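Local coordinates for protein oligogalacturonate lyase (Yersinia enterocolitica subsp. enterocolitica, PDB 3PE7) that probably cleaves short, pectin-derived oligogalacturonides by beta-elimination in the cytoplasm, using a manganese ion bound within a seven-bladed beta-propeller, at residues F161-L170 with V182-L190. Sequence-based numbering, arbitrary orientation.
Sequences FYFTKPCCRL and VILQENQWL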
loop_
_atom_site.group_PDB
_atom_site.type_symbol
_atom_site.label_atom_id
_atom_site.label_comp_id
_atom_site.label_asym_id
_atom_site.label_seq_id
_atom_site.Cartn_x
_atom_site.Cartn_y
_atom_site.Cartn_z
ATOM N N PHE A 161 -15.005 5.658 -15.433
ATOM C CA PHE A 161 -13.909 5.062 -16.193
ATOM C C PHE A 161 -14.134 3.564 -16.429
ATOM O O PHE A 161 -13.800 3.036 -17.495
ATOM C CB PHE A 161 -12.591 5.284 -15.455
ATOM C CG PHE A 161 -11.389 4.902 -16.253
ATOM C CD1 PHE A 161 -11.098 5.543 -17.461
ATOM C CD2 PHE A 161 -10.537 3.898 -15.805
ATOM C CE1 PHE A 161 -9.970 5.179 -18.204
ATOM C CE2 PHE A 161 -9.404 3.544 -16.545
ATOM C CZ PHE A 161 -9.126 4.183 -17.743
ATOM N N TYR A 162 -14.688 2.906 -15.422
ATOM C CA TYR A 162 -14.962 1.466 -15.476
ATOM C C TYR A 162 -15.785 1.064 -16.716
ATOM O O TYR A 162 -15.497 0.059 -17.363
ATOM C CB TYR A 162 -15.680 1.035 -14.195
ATOM C CG TYR A 162 -16.344 -0.332 -14.260
ATOM C CD1 TYR A 162 -17.736 -0.452 -14.380
ATOM C CD2 TYR A 162 -15.585 -1.496 -14.193
ATOM C CE1 TYR A 162 -18.350 -1.704 -14.439
ATOM C CE2 TYR A 162 -16.187 -2.756 -14.260
ATOM C CZ TYR A 162 -17.568 -2.853 -14.379
ATOM O OH TYR A 162 -18.167 -4.094 -14.428
ATOM N N PHE A 163 -16.776 1.879 -17.055
ATOM C CA PHE A 163 -17.697 1.552 -18.146
ATOM C C PHE A 163 -17.092 1.732 -19.537
ATOM O O PHE A 163 -17.662 1.243 -20.525
ATOM C CB PHE A 163 -18.975 2.383 -18.012
ATOM C CG PHE A 163 -19.688 2.185 -16.709
ATOM C CD1 PHE A 163 -20.609 1.152 -16.556
ATOM C CD2 PHE A 163 -19.433 3.024 -15.626
ATOM C CE1 PHE A 163 -21.277 0.970 -15.339
ATOM C CE2 PHE A 163 -20.100 2.845 -14.395
ATOM C CZ PHE A 163 -21.020 1.820 -14.260
ATOM N N THR A 164 -15.945 2.407 -19.615
ATOM C CA THR A 164 -15.266 2.643 -20.891
ATOM C C THR A 164 -14.504 1.429 -21.418
ATOM O O THR A 164 -14.048 1.441 -22.549
ATOM C CB THR A 164 -14.292 3.844 -20.832
ATOM O OG1 THR A 164 -13.210 3.546 -19.947
ATOM C CG2 THR A 164 -15.002 5.124 -20.381
ATOM N N LYS A 165 -14.369 0.388 -20.590
ATOM C CA LYS A 165 -13.630 -0.826 -20.977
ATOM C C LYS A 165 -12.255 -0.512 -21.556
ATOM O O LYS A 165 -11.957 -0.859 -22.716
ATOM C CB LYS A 165 -14.444 -1.686 -21.961
ATOM C CG LYS A 165 -15.635 -2.379 -21.334
ATOM C CD LYS A 165 -16.328 -3.293 -22.336
ATOM C CE LYS A 165 -17.770 -3.525 -21.952
ATOM N NZ LYS A 165 -17.948 -4.588 -20.915
ATOM N N PRO A 166 -11.400 0.148 -20.759
ATOM C CA PRO A 166 -10.087 0.554 -21.250
ATOM C C PRO A 166 -9.205 -0.651 -21.546
ATOM O O PRO A 166 -9.318 -1.681 -20.871
ATOM C CB PRO A 166 -9.493 1.330 -20.074
ATOM C CG PRO A 166 -10.196 0.748 -18.846
ATOM C CD PRO A 166 -11.595 0.471 -19.329
ATOM N N CYS A 167 -8.346 -0.505 -22.549
ATOM C CA CYS A 167 -7.358 -1.519 -22.884
ATOM C C CYS A 167 -6.202 -1.448 -21.885
ATOM O O CYS A 167 -5.454 -0.470 -21.846
ATOM C CB CYS A 167 -6.841 -1.326 -24.299
ATOM S SG CYS A 167 -5.572 -2.541 -24.764
ATOM N N CYS A 168 -6.094 -2.490 -21.064
ATOM C CA CYS A 168 -5.072 -2.583 -20.043
ATOM C C CYS A 168 -4.212 -3.804 -20.286
ATOM O O CYS A 168 -4.724 -4.864 -20.647
ATOM C CB CYS A 168 -5.729 -2.744 -18.668
ATOM S SG CYS A 168 -6.779 -1.364 -18.187
ATOM N N ARG A 169 -2.923 -3.645 -20.063
ATOM C CA ARG A 169 -2.012 -4.771 -20.077
ATOM C C ARG A 169 -1.259 -4.895 -18.752
ATOM O O ARG A 169 -0.785 -3.916 -18.172
ATOM C CB ARG A 169 -1.066 -4.719 -21.291
ATOM C CG ARG A 169 -0.157 -3.515 -21.373
ATOM C CD ARG A 169 0.531 -3.445 -22.745
ATOM N NE ARG A 169 1.656 -2.516 -22.710
ATOM C CZ ARG A 169 2.526 -2.322 -23.692
ATOM N NH1 ARG A 169 2.406 -2.978 -24.852
ATOM N NH2 ARG A 169 3.513 -1.450 -23.523
ATOM N N LEU A 170 -1.182 -6.135 -18.284
ATOM C CA LEU A 170 -0.453 -6.475 -17.073
ATOM C C LEU A 170 0.963 -6.787 -17.536
ATOM O O LEU A 170 1.184 -7.759 -18.270
ATOM C CB LEU A 170 -1.106 -7.704 -16.433
ATOM C CG LEU A 170 -0.789 -8.040 -14.973
ATOM C CD1 LEU A 170 -1.655 -9.238 -14.563
ATOM C CD2 LEU A 170 0.665 -8.353 -14.770
ATOM N N VAL A 182 4.344 -8.746 -21.846
ATOM C CA VAL A 182 2.916 -8.683 -21.554
ATOM C C VAL A 182 2.476 -10.033 -21.016
ATOM O O VAL A 182 2.650 -11.073 -21.679
ATOM C CB VAL A 182 2.063 -8.289 -22.800
ATOM C CG1 VAL A 182 0.572 -8.278 -22.453
ATOM C CG2 VAL A 182 2.506 -6.943 -23.360
ATOM N N ILE A 183 1.906 -10.027 -19.811
ATOM C CA ILE A 183 1.372 -11.243 -19.204
ATOM C C ILE A 183 -0.080 -11.426 -19.655
ATOM O O ILE A 183 -0.532 -12.544 -19.915
ATOM C CB ILE A 183 1.477 -11.192 -17.635
ATOM C CG1 ILE A 183 2.936 -11.078 -17.183
ATOM C CG2 ILE A 183 0.833 -12.411 -16.991
ATOM C CD1 ILE A 183 3.131 -11.209 -15.638
ATOM N N LEU A 184 -0.800 -10.307 -19.758
ATOM C CA LEU A 184 -2.228 -10.302 -20.050
ATOM C C LEU A 184 -2.627 -8.951 -20.629
ATOM O O LEU A 184 -2.128 -7.910 -20.192
ATOM C CB LEU A 184 -3.041 -10.562 -18.772
ATOM C CG LEU A 184 -4.566 -10.497 -18.819
ATOM C CD1 LEU A 184 -5.198 -11.630 -19.640
ATOM C CD2 LEU A 184 -5.139 -10.480 -17.384
ATOM N N GLN A 185 -3.520 -8.971 -21.614
ATOM C CA GLN A 185 -4.064 -7.730 -22.174
ATOM C C GLN A 185 -5.535 -7.936 -22.489
ATOM O O GLN A 185 -5.897 -8.893 -23.187
ATOM C CB GLN A 185 -3.278 -7.272 -23.411
ATOM C CG GLN A 185 -3.808 -5.968 -24.029
ATOM C CD GLN A 185 -2.878 -5.410 -25.084
ATOM O OE1 GLN A 185 -1.673 -5.259 -24.851
ATOM N NE2 GLN A 185 -3.437 -5.079 -26.252
ATOM N N GLU A 186 -6.378 -7.065 -21.922
ATOM C CA GLU A 186 -7.835 -7.143 -22.053
ATOM C C GLU A 186 -8.442 -5.753 -22.138
ATOM O O GLU A 186 -7.842 -4.786 -21.659
ATOM C CB GLU A 186 -8.465 -7.868 -20.852
ATOM C CG GLU A 186 -8.078 -9.340 -20.730
ATOM C CD GLU A 186 -8.722 -10.039 -19.536
ATOM O OE1 GLU A 186 -8.973 -9.376 -18.495
ATOM O OE2 GLU A 186 -8.962 -11.266 -19.640
ATOM N N ASN A 187 -9.635 -5.668 -22.734
ATOM C CA ASN A 187 -10.404 -4.424 -22.744
ATOM C C ASN A 187 -11.334 -4.349 -21.535
ATOM O O ASN A 187 -12.563 -4.267 -21.646
ATOM C CB ASN A 187 -11.160 -4.264 -24.066
ATOM C CG ASN A 187 -10.229 -4.049 -25.246
ATOM O OD1 ASN A 187 -9.047 -3.724 -25.088
ATOM N ND2 ASN A 187 -10.760 -4.239 -26.446
ATOM N N GLN A 188 -10.729 -4.426 -20.356
ATOM C CA GLN A 188 -11.433 -4.136 -19.103
ATOM C C GLN A 188 -10.411 -3.603 -18.103
ATOM O O GLN A 188 -9.215 -3.854 -18.222
ATOM C CB GLN A 188 -12.209 -5.349 -18.552
ATOM C CG GLN A 188 -11.383 -6.484 -17.919
ATOM C CD GLN A 188 -12.235 -7.717 -17.623
ATOM O OE1 GLN A 188 -13.333 -7.615 -17.060
ATOM N NE2 GLN A 188 -11.742 -8.889 -18.025
ATOM N N TRP A 189 -10.891 -2.851 -17.126
ATOM C CA TRP A 189 -9.996 -2.174 -16.187
ATOM C C TRP A 189 -9.307 -3.184 -15.264
ATOM O O TRP A 189 -9.956 -3.802 -14.414
ATOM C CB TRP A 189 -10.806 -1.198 -15.350
ATOM C CG TRP A 189 -10.003 -0.173 -14.619
ATOM C CD1 TRP A 189 -8.641 -0.046 -14.576
ATOM C CD2 TRP A 189 -10.530 0.874 -13.808
ATOM N NE1 TRP A 189 -8.289 1.033 -13.782
ATOM C CE2 TRP A 189 -9.434 1.607 -13.300
ATOM C CE3 TRP A 189 -11.836 1.265 -13.455
ATOM C CZ2 TRP A 189 -9.599 2.713 -12.458
ATOM C CZ3 TRP A 189 -12.002 2.369 -12.630
ATOM C CH2 TRP A 189 -10.879 3.081 -12.137
ATOM N N LEU A 190 -8.002 -3.344 -15.455
ATOM C CA LEU A 190 -7.181 -4.202 -14.597
ATOM C C LEU A 190 -6.402 -3.361 -13.598
ATOM O O LEU A 190 -5.966 -2.244 -13.902
ATOM C CB LEU A 190 -6.214 -5.024 -15.445
ATOM C CG LEU A 190 -6.892 -5.902 -16.501
ATOM C CD1 LEU A 190 -5.832 -6.682 -17.241
ATOM C CD2 LEU A 190 -7.934 -6.842 -15.899
HETATM O O HOH W 1 -13.650 -2.110 -17.577
HETATM O O HOH W 2 0.483 -4.621 -26.142
#
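Cys168 and Glu186 pair their backbones where the third and fourth strands of a four-stranded beta-propeller blade begin and end, the hairpin 168-174/180-186, with 180-186 at the edge. Cys168 N reaches Glu186 O at 2.9 Å, and Glu186 N returns a bond to Cys168 O. Farther along, Leu170 N donates to Leu184 O while Leu170 O accepts from Ile183 N at 2.8 Å; with Ile183 and Leu184 both opposite Leu170, this is a classic beta bulge, which suits the corner the edge strand turns at Ile183.

Apolar packing follows the turn into the next blade. The edge of Phe161, CD2 leading, meets the indole face of Trp189 with the planes at 90°, a T-shaped pair whose centroids (Phe161 ring and six-membered ring of Trp189) lie 4.8 Å apart. Trp189 CG stands anti to its own backbone N (chi1 -164°), which brings one indole face against Phe161 CD2, while Tyr162 CB lies at its rim and Pro166 CG packs on Trp189 CB. Tyr127 and Phe158 add rings to this cluster. Branched aliphatic side chains suit the buried Leu170 and Ile183, whose CD2 and CD1 touch at 3.9 Å.

On the other face of the hairpin, long polar chains suit the partly open surface: Arg169 and Gln185 run side by side, and a water joins Arg169 NH1 to Gln185 OE1. The guanidinium also forms a salt bridge with Glu143 and a cation-pi contact with Trp124.

A second water links Tyr162 O to Trp189 N. Small and polarisable, the Cys168 thiol fits beside the indole, and its SG accepts a long, nearly straight bond from Leu190 N, 3.6 Å at 171°.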